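Maltose/maltodextrin transport permease homologue (Bdellovibrio bacteriovorus HD100, PDB 6FFL) binds maltotriose through this periplasmic-type solute-binding domain, which is fused to a membrane permease subunit that probably takes part in maltodextrin import. Local coordinates at residues A[64-76]-A[340-352]. Residues are numbered along the deposited sequence; the frame is centred on the assembly and turned at random.
Sequences GPSDQVGPFATMG and PMPVTPEVRAVWD. With PT (platinum (II) ion), chain E; GLC (alpha-D-glucopyranose), chain B; GLC (alpha-D-glucopyranose), chain C.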
loop_
_atom_site.group_PDB
_atom_site.type_symbol
_atom_site.label_atom_id
_atom_site.label_comp_id
_atom_site.label_asym_id
_atom_site.label_seq_id
_atom_site.Cartn_x
_atom_site.Cartn_y
_atom_site.Cartn_z
ATOM N N GLY A 64 -7.873 1.865 6.401
ATOM C CA GLY A 64 -6.879 2.225 5.402
ATOM C C GLY A 64 -5.462 2.045 5.905
ATOM O O GLY A 64 -5.230 1.544 7.015
ATOM N N PRO A 65 -4.490 2.513 5.119
ATOM C CA PRO A 65 -3.080 2.229 5.430
ATOM C C PRO A 65 -2.651 2.842 6.752
ATOM O O PRO A 65 -3.183 3.862 7.193
ATOM C CB PRO A 65 -2.311 2.868 4.265
ATOM C CG PRO A 65 -3.339 3.181 3.214
ATOM C CD PRO A 65 -4.658 3.321 3.896
ATOM N N SER A 66 -1.648 2.219 7.369
ATOM C CA SER A 66 -1.294 2.601 8.728
ATOM C C SER A 66 -0.751 4.020 8.847
ATOM O O SER A 66 -0.837 4.586 9.940
ATOM C CB SER A 66 -0.294 1.611 9.311
ATOM O OG SER A 66 0.786 1.435 8.445
ATOM N N ASP A 67 -0.209 4.624 7.773
ATOM C CA ASP A 67 0.266 5.989 7.969
ATOM C C ASP A 67 -0.871 6.983 8.148
ATOM O O ASP A 67 -0.605 8.139 8.505
ATOM C CB ASP A 67 1.224 6.432 6.841
ATOM C CG ASP A 67 0.601 6.373 5.453
ATOM O OD1 ASP A 67 0.905 7.272 4.633
ATOM O OD2 ASP A 67 -0.129 5.400 5.160
ATOM N N GLN A 68 -2.128 6.582 7.981
ATOM C CA GLN A 68 -3.144 7.583 8.284
ATOM C C GLN A 68 -3.325 7.783 9.789
ATOM O O GLN A 68 -4.005 8.733 10.193
ATOM C CB GLN A 68 -4.462 7.256 7.567
ATOM C CG GLN A 68 -5.191 6.043 8.012
ATOM C CD GLN A 68 -6.291 5.632 7.034
ATOM O OE1 GLN A 68 -6.276 5.982 5.853
ATOM N NE2 GLN A 68 -7.255 4.894 7.535
ATOM N N VAL A 69 -2.644 6.987 10.620
ATOM C CA VAL A 69 -2.753 7.137 12.076
ATOM C C VAL A 69 -2.295 8.525 12.520
ATOM O O VAL A 69 -2.969 9.194 13.318
ATOM C CB VAL A 69 -1.946 6.033 12.785
ATOM C CG1 VAL A 69 -1.656 6.425 14.222
ATOM C CG2 VAL A 69 -2.694 4.714 12.729
ATOM N N GLY A 70 -1.132 8.963 12.043
ATOM C CA GLY A 70 -0.555 10.229 12.456
ATOM C C GLY A 70 -1.500 11.400 12.286
ATOM O O GLY A 70 -1.816 12.113 13.244
ATOM N N PRO A 71 -1.963 11.628 11.053
ATOM C CA PRO A 71 -2.911 12.729 10.830
ATOM C C PRO A 71 -4.214 12.551 11.586
ATOM O O PRO A 71 -4.713 13.509 12.189
ATOM C CB PRO A 71 -3.125 12.703 9.311
ATOM C CG PRO A 71 -1.877 12.062 8.762
ATOM C CD PRO A 71 -1.502 11.023 9.784
ATOM N N PHE A 72 -4.782 11.344 11.571
ATOM C CA PHE A 72 -6.060 11.136 12.244
ATOM C C PHE A 72 -5.924 11.368 13.739
ATOM O O PHE A 72 -6.784 12.004 14.361
ATOM C CB PHE A 72 -6.588 9.718 12.000
ATOM C CG PHE A 72 -7.115 9.463 10.605
ATOM C CD1 PHE A 72 -7.083 10.446 9.625
ATOM C CD2 PHE A 72 -7.649 8.213 10.285
ATOM C CE1 PHE A 72 -7.569 10.189 8.339
ATOM C CE2 PHE A 72 -8.142 7.941 9.005
ATOM C CZ PHE A 72 -8.098 8.935 8.027
ATOM N N ALA A 73 -4.853 10.841 14.342
ATOM C CA ALA A 73 -4.702 10.973 15.788
ATOM C C ALA A 73 -4.408 12.412 16.188
ATOM O O ALA A 73 -5.001 12.932 17.149
ATOM C CB ALA A 73 -3.602 10.040 16.292
ATOM N N THR A 74 -3.505 13.084 15.465
ATOM C CA THR A 74 -3.164 14.449 15.857
ATOM C C THR A 74 -4.316 15.426 15.655
ATOM O O THR A 74 -4.355 16.459 16.336
ATOM C CB THR A 74 -1.921 14.955 15.105
ATOM O OG1 THR A 74 -2.178 15.017 13.701
ATOM C CG2 THR A 74 -0.740 14.057 15.359
ATOM N N MET A 75 -5.250 15.130 14.751
ATOM C CA MET A 75 -6.454 15.941 14.587
ATOM C C MET A 75 -7.547 15.579 15.585
ATOM O O MET A 75 -8.607 16.217 15.583
ATOM C CB MET A 75 -7.005 15.793 13.165
ATOM C CG MET A 75 -6.066 16.246 12.056
ATOM S SD MET A 75 -6.045 18.025 11.809
ATOM C CE MET A 75 -5.140 18.151 10.262
ATOM N N GLY A 76 -7.312 14.572 16.421
ATOM C CA GLY A 76 -8.280 14.150 17.418
ATOM C C GLY A 76 -9.544 13.537 16.853
ATOM O O GLY A 76 -10.597 13.628 17.483
ATOM N N PRO A 340 9.707 -0.664 7.945
ATOM C CA PRO A 340 8.332 -0.456 8.424
ATOM C C PRO A 340 7.755 0.861 7.930
ATOM O O PRO A 340 8.445 1.881 7.879
ATOM C CB PRO A 340 8.480 -0.451 9.955
ATOM C CG PRO A 340 9.801 -1.085 10.221
ATOM C CD PRO A 340 10.673 -0.762 9.053
ATOM N N MET A 341 6.465 0.837 7.607
ATOM C CA MET A 341 5.767 2.046 7.203
ATOM C C MET A 341 5.805 3.070 8.335
ATOM O O MET A 341 5.382 2.752 9.456
ATOM C CB MET A 341 4.317 1.719 6.852
ATOM C CG MET A 341 3.459 2.927 6.491
ATOM S SD MET A 341 3.944 3.555 4.853
ATOM C CE MET A 341 2.377 3.533 3.986
ATOM N N PRO A 342 6.308 4.281 8.105
ATOM C CA PRO A 342 6.228 5.311 9.150
ATOM C C PRO A 342 4.818 5.881 9.212
ATOM O O PRO A 342 4.101 5.921 8.212
ATOM C CB PRO A 342 7.251 6.361 8.695
ATOM C CG PRO A 342 7.300 6.227 7.204
ATOM C CD PRO A 342 7.028 4.750 6.903
ATOM N N VAL A 343 4.398 6.289 10.415
ATOM C CA VAL A 343 3.015 6.713 10.618
ATOM C C VAL A 343 2.894 8.106 11.218
ATOM O O VAL A 343 1.777 8.574 11.429
ATOM C CB VAL A 343 2.215 5.705 11.472
ATOM C CG1 VAL A 343 2.290 4.287 10.869
ATOM C CG2 VAL A 343 2.695 5.718 12.942
ATOM N N THR A 344 3.997 8.788 11.497
ATOM C CA THR A 344 3.908 10.133 12.055
ATOM C C THR A 344 3.275 11.086 11.036
ATOM O O THR A 344 3.341 10.845 9.824
ATOM C CB THR A 344 5.292 10.649 12.437
ATOM O OG1 THR A 344 6.119 10.646 11.270
ATOM C CG2 THR A 344 5.919 9.766 13.495
ATOM N N PRO A 345 2.644 12.176 11.488
ATOM C CA PRO A 345 1.966 13.064 10.527
ATOM C C PRO A 345 2.928 13.713 9.548
ATOM O O PRO A 345 2.517 14.082 8.443
ATOM C CB PRO A 345 1.264 14.100 11.424
ATOM C CG PRO A 345 1.966 14.018 12.731
ATOM C CD PRO A 345 2.442 12.612 12.886
ATOM N N GLU A 346 4.210 13.829 9.913
ATOM C CA GLU A 346 5.200 14.400 9.014
ATOM C C GLU A 346 5.283 13.620 7.706
ATOM O O GLU A 346 5.620 14.198 6.666
ATOM C CB GLU A 346 6.565 14.433 9.700
ATOM C CG GLU A 346 6.709 15.520 10.781
ATOM C CD GLU A 346 6.143 15.149 12.152
ATOM O OE1 GLU A 346 5.552 14.066 12.320
ATOM O OE2 GLU A 346 6.300 15.964 13.087
ATOM N N VAL A 347 4.980 12.319 7.737
ATOM C CA VAL A 347 5.074 11.493 6.531
ATOM C C VAL A 347 4.082 11.965 5.480
ATOM O O VAL A 347 4.344 11.874 4.273
ATOM C CB VAL A 347 4.849 10.007 6.888
ATOM C CG1 VAL A 347 4.821 9.144 5.635
ATOM C CG2 VAL A 347 5.930 9.533 7.821
ATOM N N ARG A 348 2.939 12.488 5.920
ATOM C CA ARG A 348 1.943 13.020 4.999
ATOM C C ARG A 348 2.521 14.159 4.166
ATOM O O ARG A 348 2.306 14.224 2.948
ATOM C CB ARG A 348 0.724 13.489 5.800
ATOM C CG ARG A 348 -0.314 14.219 4.996
ATOM C CD ARG A 348 -1.199 13.236 4.265
ATOM N NE ARG A 348 -0.811 13.060 2.866
ATOM C CZ ARG A 348 -0.623 11.872 2.292
ATOM N NH1 ARG A 348 -0.763 10.760 2.996
ATOM N NH2 ARG A 348 -0.317 11.806 1.004
ATOM N N ALA A 349 3.258 15.071 4.811
ATOM C CA ALA A 349 3.912 16.150 4.086
ATOM C C ALA A 349 4.929 15.609 3.091
ATOM O O ALA A 349 5.077 16.149 1.985
ATOM C CB ALA A 349 4.594 17.103 5.070
ATOM N N VAL A 350 5.648 14.549 3.470
ATOM C CA VAL A 350 6.631 13.954 2.566
ATOM C C VAL A 350 5.942 13.389 1.332
ATOM O O VAL A 350 6.365 13.647 0.198
ATOM C CB VAL A 350 7.462 12.879 3.288
ATOM C CG1 VAL A 350 8.310 12.114 2.270
ATOM C CG2 VAL A 350 8.370 13.517 4.341
ATOM N N TRP A 351 4.874 12.606 1.528
ATOM C CA TRP A 351 4.168 12.045 0.374
ATOM C C TRP A 351 3.645 13.145 -0.541
ATOM O O TRP A 351 3.750 13.054 -1.771
ATOM C CB TRP A 351 2.990 11.182 0.825
ATOM C CG TRP A 351 3.305 9.899 1.504
ATOM C CD1 TRP A 351 2.718 9.432 2.646
ATOM C CD2 TRP A 351 4.231 8.877 1.078
ATOM N NE1 TRP A 351 3.231 8.190 2.966
ATOM C CE2 TRP A 351 4.158 7.830 2.022
ATOM C CE3 TRP A 351 5.113 8.747 -0.007
ATOM C CZ2 TRP A 351 4.934 6.675 1.924
ATOM C CZ3 TRP A 351 5.887 7.593 -0.098
ATOM C CH2 TRP A 351 5.787 6.576 0.860
ATOM N N ASP A 352 3.009 14.164 0.041
ATOM C CA ASP A 352 2.390 15.200 -0.784
ATOM C C ASP A 352 3.433 15.999 -1.552
ATOM O O ASP A 352 3.220 16.333 -2.722
ATOM C CB ASP A 352 1.531 16.119 0.083
ATOM C CG ASP A 352 0.276 15.415 0.609
ATOM O OD1 ASP A 352 -0.151 14.423 -0.008
ATOM O OD2 ASP A 352 -0.280 15.862 1.631
HETATM PT PT PT E . -8.209 18.478 11.153
HETATM C C1 GLC B . 0.600 5.027 0.396
HETATM C C2 GLC B . 0.222 5.723 1.706
HETATM C C3 GLC B . -0.549 7.010 1.394
HETATM C C4 GLC B . 0.279 7.906 0.490
HETATM C C5 GLC B . 0.679 7.145 -0.783
HETATM C C6 GLC B . 1.682 7.961 -1.591
HETATM O O2 GLC B . -0.556 4.850 2.548
HETATM O O3 GLC B . -0.837 7.722 2.618
HETATM O O4 GLC B . -0.496 9.064 0.142
HETATM O O5 GLC B . 1.352 5.937 -0.411
HETATM O O6 GLC B . 1.881 7.413 -2.912
HETATM C C1 GLC C . -1.858 1.041 -1.938
HETATM C C2 GLC C . -1.360 1.021 -0.499
HETATM C C3 GLC C . -1.328 2.405 0.132
HETATM C C4 GLC C . -0.549 3.330 -0.797
HETATM C C5 GLC C . -1.201 3.324 -2.177
HETATM C C6 GLC C . -0.454 4.247 -3.146
HETATM O O2 GLC C . -2.218 0.141 0.252
HETATM O O3 GLC C . -0.666 2.314 1.405
HETATM O O4 GLC C . -0.586 4.654 -0.289
HETATM O O5 GLC C . -1.131 2.000 -2.695
HETATM O O6 GLC C . -1.271 4.509 -4.308
HETATM O O HOH W 1 1.220 10.167 8.146
HETATM O O HOH W 2 -2.344 9.632 5.885
HETATM O O HOH W 3 -8.370 16.727 9.954
#
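The two backbones approach to 3.9 Å between the CA atoms of Asp-67 and Val-343 and stay close as far as Gly-70 and Pro-345, so the turn between strand 61-65 and helix 69-74 lies against the loop that leads into helix 346-362. Gly-70, which has no side chain, lets this loop come close: its N stands 3.0 Å from Val-343 O, and the Pro-345 ring packs on its CA and C. Val-343 lays CG1 on Ser-66 O (3.3 Å). Farther along, Thr-74 CG2 touches Pro-345 CG, while Thr-74 OG1 donates a hydrogen bond back to Gly-70 O. One water joins the main chains, donating to both Asp-67 O and Thr-344 O.

Asp-67 carries the polar end of the contact. Its OD1 accepts a weak, bent bond from Trp-351 NE1 (3.0 Å, 129°) at the indole edge, with carboxylate and ring planes 80° apart. OD1 also accepts a hydrogen bond from O3 of the chain B glucose (2.7 Å), and OD2 accepts one from its O2, so both carboxylate oxygens are used. Bent at chi2 and chi3, Met-341 brings CE to 3.3 Å from Asp-67 OD2. Arg-348 NH2 donates to O4 of the same glucose at 2.9 Å, while NE and NH2 form a side-on salt bridge with Asp-352, which helps orient the guanidinium. One face of Trp-351 lies against C4 and C6 of that glucose. A carboxylate and an arginine holding hydroxyls of a sugar packed on an indole face are characteristic of maltodextrin-binding proteins of the periplasmic binding protein fold.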